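Local structure of beta-glucosidase (Chaetomella raphigera, 6JXG) at residues Gln67-Ala71 and Ala388-Tyr392; Gly377-Met381 and Gly505-Ser511. The protein probably hydrolyses terminal, non-reducing beta-D-glucosyl residues, releasing beta-D-glucose, as a secreted glycoprotein of glycoside hydrolase family 3 in cellulose breakdown. All coordinates share one frame; numbering follows the deposited sequence.

Interaction 1 of 2, residues Gln67-Ala71 and Ala388-Tyr392; sequences QNVTA and ADFPY. With NAG (2-acetamido-2-deoxy-beta-D-glucopyranose), chain B.
Ala71 and Phe390 bring two irregular loops closest, their CA atoms 5.4 Å apart, and a water links the backbones by accepting from Val69 N and donating to Asp389 O. The direct polar link is made by side chains: Gln67 NE2 donates to Asp389 OD2 over 2.8 Å in a nearly straight bond (165°). The acceptor lies in the Gln67 amide plane, but the donor reaches OD2 from its anti side, 32° out of the carboxylate plane. A bend at chi2 (-54°) turns the Gln67 amide toward the aspartate. The other carboxylate oxygen, OD1, forms a salt bridge with Arg372, so each carboxylate oxygen has its own partner. Farther along, Ala71 CB packs obliquely against the Phe390 ring, 3.8 Å from CD1, and also borders Ala388 and Pro391. The proline ring sits close to a backbone carbonyl, with CG 3.2 Å from Val69 O. At the partly exposed end, Asn68 ND2 is covalently bonded to C1 of an N-linked GlcNAc, whose acetamide methyl C8 lies 3.8 Å from Gln67 CB. This is a loop-to-loop interface between the TIM-barrel-family N-terminal domain and the C-terminal domain of a family 3 glycoside hydrolase.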
ATOM      1  N   GLN A  67       0.550 -21.246   8.619  1.00 11.75           N
ATOM      2  CA  GLN A  67      -0.834 -21.542   8.674  1.00 11.88           C
ATOM      3  C   GLN A  67      -1.492 -20.844   9.887  1.00 11.97           C
ATOM      4  O   GLN A  67      -0.793 -20.374  10.843  1.00 10.76           O
ATOM      5  CB  GLN A  67      -1.082 -23.056   8.691  1.00 13.56           C
ATOM      6  CG  GLN A  67      -0.489 -23.825   7.559  1.00 13.34           C
ATOM      7  CD  GLN A  67      -0.940 -23.243   6.250  1.00 17.38           C
ATOM      8  OE1 GLN A  67      -2.121 -23.168   6.022  1.00 19.09           O
ATOM      9  NE2 GLN A  67      -0.009 -22.746   5.416  1.00 17.43           N
ATOM     10  N   ASN A  68      -2.825 -20.776   9.823  1.00 12.35           N
ATOM     11  CA  ASN A  68      -3.632 -20.178  10.911  1.00 12.88           C
ATOM     12  C   ASN A  68      -3.208 -18.753  11.181  1.00 12.30           C
ATOM     13  O   ASN A  68      -3.076 -18.349  12.316  1.00 10.98           O
ATOM     14  CB  ASN A  68      -3.492 -20.978  12.184  1.00 14.74           C
ATOM     15  CG  ASN A  68      -4.497 -22.071  12.280  1.00 18.15           C
ATOM     16  OD1 ASN A  68      -5.631 -21.950  11.768  1.00 17.64           O
ATOM     17  ND2 ASN A  68      -4.100 -23.168  12.904  1.00 22.81           N
ATOM     18  N   VAL A  69      -3.088 -17.989  10.087  1.00 11.85           N
ATOM     19  CA  VAL A  69      -2.899 -16.565  10.173  1.00 11.61           C
ATOM     20  C   VAL A  69      -4.033 -15.878   9.344  1.00 11.69           C
ATOM     21  O   VAL A  69      -4.780 -16.520   8.636  1.00 10.94           O
ATOM     22  CB  VAL A  69      -1.516 -16.155   9.617  1.00 11.76           C
ATOM     23  CG1 VAL A  69      -0.416 -16.888  10.346  1.00 11.86           C
ATOM     24  CG2 VAL A  69      -1.425 -16.414   8.127  1.00 12.30           C
ATOM     25  N   THR A  70      -4.139 -14.579   9.473  1.00 10.92           N
ATOM     26  CA  THR A  70      -5.154 -13.810   8.763  1.00 11.88           C
ATOM     27  C   THR A  70      -4.594 -13.319   7.418  1.00 10.96           C
ATOM     28  O   THR A  70      -3.509 -12.760   7.361  1.00 11.28           O
ATOM     29  CB  THR A  70      -5.610 -12.604   9.614  1.00 12.00           C
ATOM     30  OG1 THR A  70      -6.206 -13.102  10.823  1.00 12.02           O
ATOM     31  CG2 THR A  70      -6.668 -11.737   8.914  1.00 11.89           C
ATOM     32  N   ALA A  71      -5.405 -13.428   6.373  1.00 10.91           N
ATOM     33  CA  ALA A  71      -5.072 -12.869   5.081  1.00 11.26           C
ATOM     34  C   ALA A  71      -5.856 -11.531   4.957  1.00 10.61           C
ATOM     35  O   ALA A  71      -7.046 -11.517   4.645  1.00  9.62           O
ATOM     36  CB  ALA A  71      -5.400 -13.844   3.962  1.00 12.33           C
ATOM     37  N   ALA A 388      -0.171 -14.377   1.570  1.00 12.31           N
ATOM     38  CA  ALA A 388      -0.419 -15.230   2.744  1.00 11.71           C
ATOM     39  C   ALA A 388      -1.345 -16.344   2.267  1.00 12.14           C
ATOM     40  O   ALA A 388      -1.970 -16.180   1.236  1.00 11.09           O
ATOM     41  CB  ALA A 388      -1.086 -14.491   3.854  1.00 11.74           C
ATOM     42  N   ASP A 389      -1.410 -17.413   3.060  1.00 11.58           N
ATOM     43  CA  ASP A 389      -2.325 -18.543   2.800  1.00 11.53           C
ATOM     44  C   ASP A 389      -3.637 -18.133   3.439  1.00 11.98           C
ATOM     45  O   ASP A 389      -3.625 -17.616   4.547  1.00 12.82           O
ATOM     46  CB  ASP A 389      -1.792 -19.816   3.392  1.00 12.04           C
ATOM     47  CG  ASP A 389      -0.688 -20.453   2.533  1.00 13.48           C
ATOM     48  OD1 ASP A 389      -0.156 -19.829   1.579  1.00 12.62           O
ATOM     49  OD2 ASP A 389      -0.395 -21.629   2.833  1.00 14.79           O
ATOM     50  N   PHE A 390      -4.741 -18.204   2.691  1.00 11.42           N
ATOM     51  CA  PHE A 390      -6.028 -17.891   3.240  1.00 11.49           C
ATOM     52  C   PHE A 390      -6.410 -18.960   4.256  1.00 12.06           C
ATOM     53  O   PHE A 390      -6.289 -20.153   3.933  1.00 12.63           O
ATOM     54  CB  PHE A 390      -7.115 -17.927   2.167  1.00 11.09           C
ATOM     55  CG  PHE A 390      -6.969 -16.879   1.089  1.00 11.10           C
ATOM     56  CD1 PHE A 390      -7.438 -15.633   1.296  1.00 11.29           C
ATOM     57  CD2 PHE A 390      -6.392 -17.192  -0.151  1.00 11.15           C
ATOM     58  CE1 PHE A 390      -7.383 -14.670   0.298  1.00 11.17           C
ATOM     59  CE2 PHE A 390      -6.327 -16.256  -1.154  1.00 11.31           C
ATOM     60  CZ  PHE A 390      -6.807 -14.984  -0.922  1.00 10.85           C
ATOM     61  N   PRO A 391      -6.865 -18.556   5.465  1.00 12.42           N
ATOM     62  CA  PRO A 391      -7.459 -19.584   6.362  1.00 13.46           C
ATOM     63  C   PRO A 391      -8.840 -20.037   5.855  1.00 14.21           C
ATOM     64  O   PRO A 391      -9.297 -21.108   6.208  1.00 14.28           O
ATOM     65  CB  PRO A 391      -7.610 -18.870   7.716  1.00 13.70           C
ATOM     66  CG  PRO A 391      -7.628 -17.415   7.372  1.00 13.27           C
ATOM     67  CD  PRO A 391      -6.916 -17.216   6.052  1.00 12.58           C
ATOM     68  N   TYR A 392      -9.443 -19.229   5.010  1.00 13.58           N
ATOM     69  CA  TYR A 392     -10.739 -19.477   4.344  1.00 12.71           C
ATOM     70  C   TYR A 392     -10.855 -18.275   3.405  1.00 12.51           C
ATOM     71  O   TYR A 392     -10.074 -17.324   3.522  1.00 13.10           O
ATOM     72  CB  TYR A 392     -11.896 -19.503   5.360  1.00 13.25           C
ATOM     73  CG  TYR A 392     -12.094 -18.249   6.141  1.00 12.19           C
ATOM     74  CD1 TYR A 392     -12.858 -17.192   5.642  1.00 12.06           C
ATOM     75  CD2 TYR A 392     -11.490 -18.068   7.386  1.00 13.73           C
ATOM     76  CE1 TYR A 392     -13.008 -16.011   6.336  1.00 12.17           C
ATOM     77  CE2 TYR A 392     -11.663 -16.887   8.104  1.00 11.96           C
ATOM     78  CZ  TYR A 392     -12.403 -15.839   7.548  1.00 13.09           C
ATOM     79  OH  TYR A 392     -12.570 -14.636   8.271  1.00 12.50           O
TER
HETATM   80  C1  NAG B 801      -5.005 -24.273  13.099  1.00 27.20           C
HETATM   81  C2  NAG B 801      -4.397 -25.670  13.011  1.00 31.38           C
HETATM   82  C3  NAG B 801      -5.438 -26.675  13.467  1.00 36.57           C
HETATM   83  C4  NAG B 801      -5.818 -26.331  14.892  1.00 36.32           C
HETATM   84  C5  NAG B 801      -6.467 -24.960  14.806  1.00 35.10           C
HETATM   85  C6  NAG B 801      -7.090 -24.426  16.088  1.00 35.57           C
HETATM   86  C7  NAG B 801      -2.729 -26.090  11.290  1.00 33.52           C
HETATM   87  C8  NAG B 801      -2.406 -26.380   9.855  1.00 32.95           C
HETATM   88  N2  NAG B 801      -3.996 -25.976  11.646  1.00 28.98           N
HETATM   89  O3  NAG B 801      -4.840 -27.947  13.418  1.00 37.23           O
HETATM   90  O4  NAG B 801      -6.699 -27.314  15.398  1.00 40.44           O
HETATM   91  O5  NAG B 801      -5.445 -24.074  14.437  1.00 28.83           O
HETATM   92  O6  NAG B 801      -6.101 -24.674  17.056  1.00 43.84           O
HETATM   93  O7  NAG B 801      -1.834 -25.970  12.111  1.00 40.12           O
HETATM   94  O   HOH W   1      -4.008 -18.892   7.146  1.00 15.16           O

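Interaction 2 of 2, residues Gly377-Met381 and Gly505-Ser511; sequences GHLAM and GVSGQES
His378 and Ser511 join two loops of the C-terminal alpha/beta domain, one following strand 351-355, the other following strand 498-503 and entering helix 511-519 through a type I beta turn, Gly508 to Ser511. The tight side is polar. His378 NE2 and Ser511 OG are 2.7 Å apart in an almost straight hydrogen bond, with the hydroxyl at the imidazole edge, near the ring plane. His378 carries CG anti to its own amide nitrogen (chi1 -167°), which directs NE2 at the serine, while ND1 is hydrogen-bonded to the Asp358 carbonyl. An alanine here has no imidazole, which would probably leave the Asp358 carbonyl without its donor and the Ser511 hydroxyl freer to turn, with one tie between the loops gone. Nearby, Gly508 N donates to Ala380 O over 2.9 Å, on a lone pair in the carbonyl plane. Ala380 CB nestles 3.6 Å from Gly508 O. Between these bonds a water donates to Leu379 O, accepts from Ser507 N and is hydrogen-bonded to Ser511 OG. The other side is looser, although buried too: Leu379 and Val506 run side by side, pointing the same way, and meet through CD2 and CG1 at 3.9 Å. There Met381 N lies 4.3 Å from Val506 CB, buried without a hydrogen-bond partner.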
ATOM      1  N   GLY A 377     -10.881 -18.589 -10.091  1.00 12.75           N
ATOM      2  CA  GLY A 377     -11.813 -18.282  -9.047  1.00 13.42           C
ATOM      3  C   GLY A 377     -11.703 -16.848  -8.466  1.00 12.41           C
ATOM      4  O   GLY A 377     -11.077 -15.973  -9.053  1.00 14.33           O
ATOM      5  N   HIS A 378     -12.362 -16.645  -7.324  1.00 13.73           N
ATOM      6  CA  HIS A 378     -12.409 -15.372  -6.643  1.00 12.73           C
ATOM      7  C   HIS A 378     -11.051 -14.798  -6.348  1.00 12.61           C
ATOM      8  O   HIS A 378     -10.209 -15.471  -5.804  1.00 12.57           O
ATOM      9  CB  HIS A 378     -13.202 -15.457  -5.381  1.00 12.54           C
ATOM     10  CG  HIS A 378     -13.523 -14.113  -4.849  1.00 13.36           C
ATOM     11  ND1 HIS A 378     -14.070 -13.124  -5.639  1.00 12.97           N
ATOM     12  CD2 HIS A 378     -13.304 -13.559  -3.636  1.00 12.68           C
ATOM     13  CE1 HIS A 378     -14.212 -12.029  -4.906  1.00 13.56           C
ATOM     14  NE2 HIS A 378     -13.740 -12.265  -3.700  1.00 13.44           N
ATOM     15  N   LEU A 379     -10.843 -13.559  -6.781  1.00 11.96           N
ATOM     16  CA  LEU A 379      -9.576 -12.920  -6.660  1.00 12.13           C
ATOM     17  C   LEU A 379      -9.559 -12.021  -5.406  1.00 12.26           C
ATOM     18  O   LEU A 379     -10.349 -11.053  -5.358  1.00 12.67           O
ATOM     19  CB  LEU A 379      -9.267 -12.064  -7.898  1.00 12.40           C
ATOM     20  CG  LEU A 379      -7.969 -11.271  -7.836  1.00 12.58           C
ATOM     21  CD1 LEU A 379      -6.775 -12.224  -7.904  1.00 14.12           C
ATOM     22  CD2 LEU A 379      -7.842 -10.309  -8.965  1.00 14.29           C
ATOM     23  N   ALA A 380      -8.619 -12.286  -4.481  1.00 12.59           N
ATOM     24  CA  ALA A 380      -8.601 -11.538  -3.221  1.00 13.14           C
ATOM     25  C   ALA A 380      -7.246 -11.067  -2.786  1.00 14.93           C
ATOM     26  O   ALA A 380      -7.096 -10.396  -1.751  1.00 16.07           O
ATOM     27  CB  ALA A 380      -9.286 -12.333  -2.129  1.00 13.36           C
ATOM     28  N   MET A 381      -6.278 -11.280  -3.673  1.00 14.14           N
ATOM     29  CA  MET A 381      -4.864 -11.006  -3.415  1.00 16.88           C
ATOM     30  C   MET A 381      -4.181 -11.096  -4.828  1.00 14.90           C
ATOM     31  O   MET A 381      -4.514 -12.031  -5.594  1.00 14.44           O
ATOM     32  CB  MET A 381      -4.408 -12.193  -2.553  1.00 17.38           C
ATOM     33  CG  MET A 381      -3.135 -11.991  -1.943  1.00 17.40           C
ATOM     34  SD  MET A 381      -2.685 -13.131  -0.776  1.00 16.12           S
ATOM     35  CE  MET A 381      -3.992 -13.093   0.435  1.00 17.70           C
ATOM     36  N   GLY A 505     -12.308  -4.152  -5.516  1.00 14.00           N
ATOM     37  CA  GLY A 505     -10.886  -4.284  -5.212  1.00 13.09           C
ATOM     38  C   GLY A 505     -10.426  -5.692  -4.939  1.00 13.38           C
ATOM     39  O   GLY A 505     -11.014  -6.638  -5.460  1.00 13.14           O
ATOM     40  N   VAL A 506      -9.418  -5.831  -4.066  1.00 13.00           N
ATOM     41  CA  VAL A 506      -8.746  -7.081  -3.778  1.00 13.43           C
ATOM     42  C   VAL A 506      -8.500  -7.092  -2.272  1.00 12.26           C
ATOM     43  O   VAL A 506      -7.662  -6.381  -1.741  1.00 11.09           O
ATOM     44  CB  VAL A 506      -7.472  -7.305  -4.619  1.00 15.42           C
ATOM     45  CG1 VAL A 506      -7.865  -7.671  -6.042  1.00 17.63           C
ATOM     46  CG2 VAL A 506      -6.656  -6.026  -4.733  1.00 17.49           C
ATOM     47  N   SER A 507      -9.350  -7.850  -1.606  1.00 11.54           N
ATOM     48  CA  SER A 507      -9.706  -7.571  -0.210  1.00 12.80           C
ATOM     49  C   SER A 507      -9.571  -8.715   0.782  1.00 12.27           C
ATOM     50  O   SER A 507     -10.076  -8.625   1.896  1.00 13.62           O
ATOM     51  CB  SER A 507     -11.128  -6.917  -0.125  1.00 13.98           C
ATOM     52  OG  SER A 507     -12.190  -7.770  -0.533  1.00 14.78           O
ATOM     53  N   GLY A 508      -8.794  -9.751   0.447  1.00 13.11           N
ATOM     54  CA  GLY A 508      -8.455 -10.731   1.450  1.00 12.52           C
ATOM     55  C   GLY A 508      -9.601 -11.643   1.817  1.00 12.46           C
ATOM     56  O   GLY A 508     -10.657 -11.682   1.134  1.00 13.05           O
ATOM     57  N   GLN A 509      -9.435 -12.319   2.961  1.00 13.36           N
ATOM     58  CA  GLN A 509     -10.291 -13.457   3.335  1.00 12.38           C
ATOM     59  C   GLN A 509     -11.764 -13.157   3.492  1.00 12.38           C
ATOM     60  O   GLN A 509     -12.624 -14.052   3.221  1.00 11.48           O
ATOM     61  CB  GLN A 509      -9.775 -14.146   4.607  1.00 11.93           C
ATOM     62  CG  GLN A 509      -9.884 -13.293   5.898  1.00 12.04           C
ATOM     63  CD  GLN A 509      -9.080 -13.883   7.033  1.00 12.49           C
ATOM     64  OE1 GLN A 509      -7.925 -14.274   6.852  1.00 12.82           O
ATOM     65  NE2 GLN A 509      -9.687 -13.978   8.208  1.00 13.86           N
ATOM     66  N   GLU A 510     -12.051 -11.943   3.958  1.00 12.47           N
ATOM     67  CA  GLU A 510     -13.441 -11.546   4.148  1.00 12.51           C
ATOM     68  C   GLU A 510     -14.124 -10.870   2.943  1.00 12.64           C
ATOM     69  O   GLU A 510     -15.288 -10.459   3.046  1.00 14.14           O
ATOM     70  CB  GLU A 510     -13.567 -10.681   5.411  1.00 12.90           C
ATOM     71  CG  GLU A 510     -13.483 -11.547   6.671  1.00 13.29           C
ATOM     72  CD  GLU A 510     -14.752 -12.258   7.077  1.00 14.43           C
ATOM     73  OE1 GLU A 510     -15.894 -11.704   6.880  1.00 13.53           O
ATOM     74  OE2 GLU A 510     -14.611 -13.384   7.611  1.00 13.69           O
ATOM     75  N   SER A 511     -13.457 -10.887   1.796  1.00 12.37           N
ATOM     76  CA  SER A 511     -13.923 -10.230   0.558  1.00 11.41           C
ATOM     77  C   SER A 511     -15.452 -10.296   0.335  1.00 11.73           C
ATOM     78  O   SER A 511     -16.134  -9.265   0.263  1.00 13.12           O
ATOM     79  CB  SER A 511     -13.184 -10.841  -0.669  1.00 10.72           C
ATOM     80  OG  SER A 511     -13.618 -10.259  -1.887  1.00 11.97           O
TER
HETATM   81  O   HOH W   2     -11.314  -9.417  -3.121  1.00 10.13           O

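In the fold
The centres of interactions 1 and 2 lie 12 Å apart, on the same side of the chain's centre. Their segments alternate along the chain, in the order 67-71, 377-381, 388-392, 505-511, and the middle two belong to one long connection between strand 351-355 and helix 396-406. The contacts also touch directly: Gln509 OE1 is 2.7 Å from Ala71 N and Glu510 OE2 is 2.5 Å from Tyr392 OH, both probable hydrogen bonds. Interaction 2 thus ties together two loops within the C-terminal domain, and interaction 1 joins one of them to the N-terminal domain, so Gln509 also brings the 505-511 loop into contact with the N-terminal domain, at Ala71.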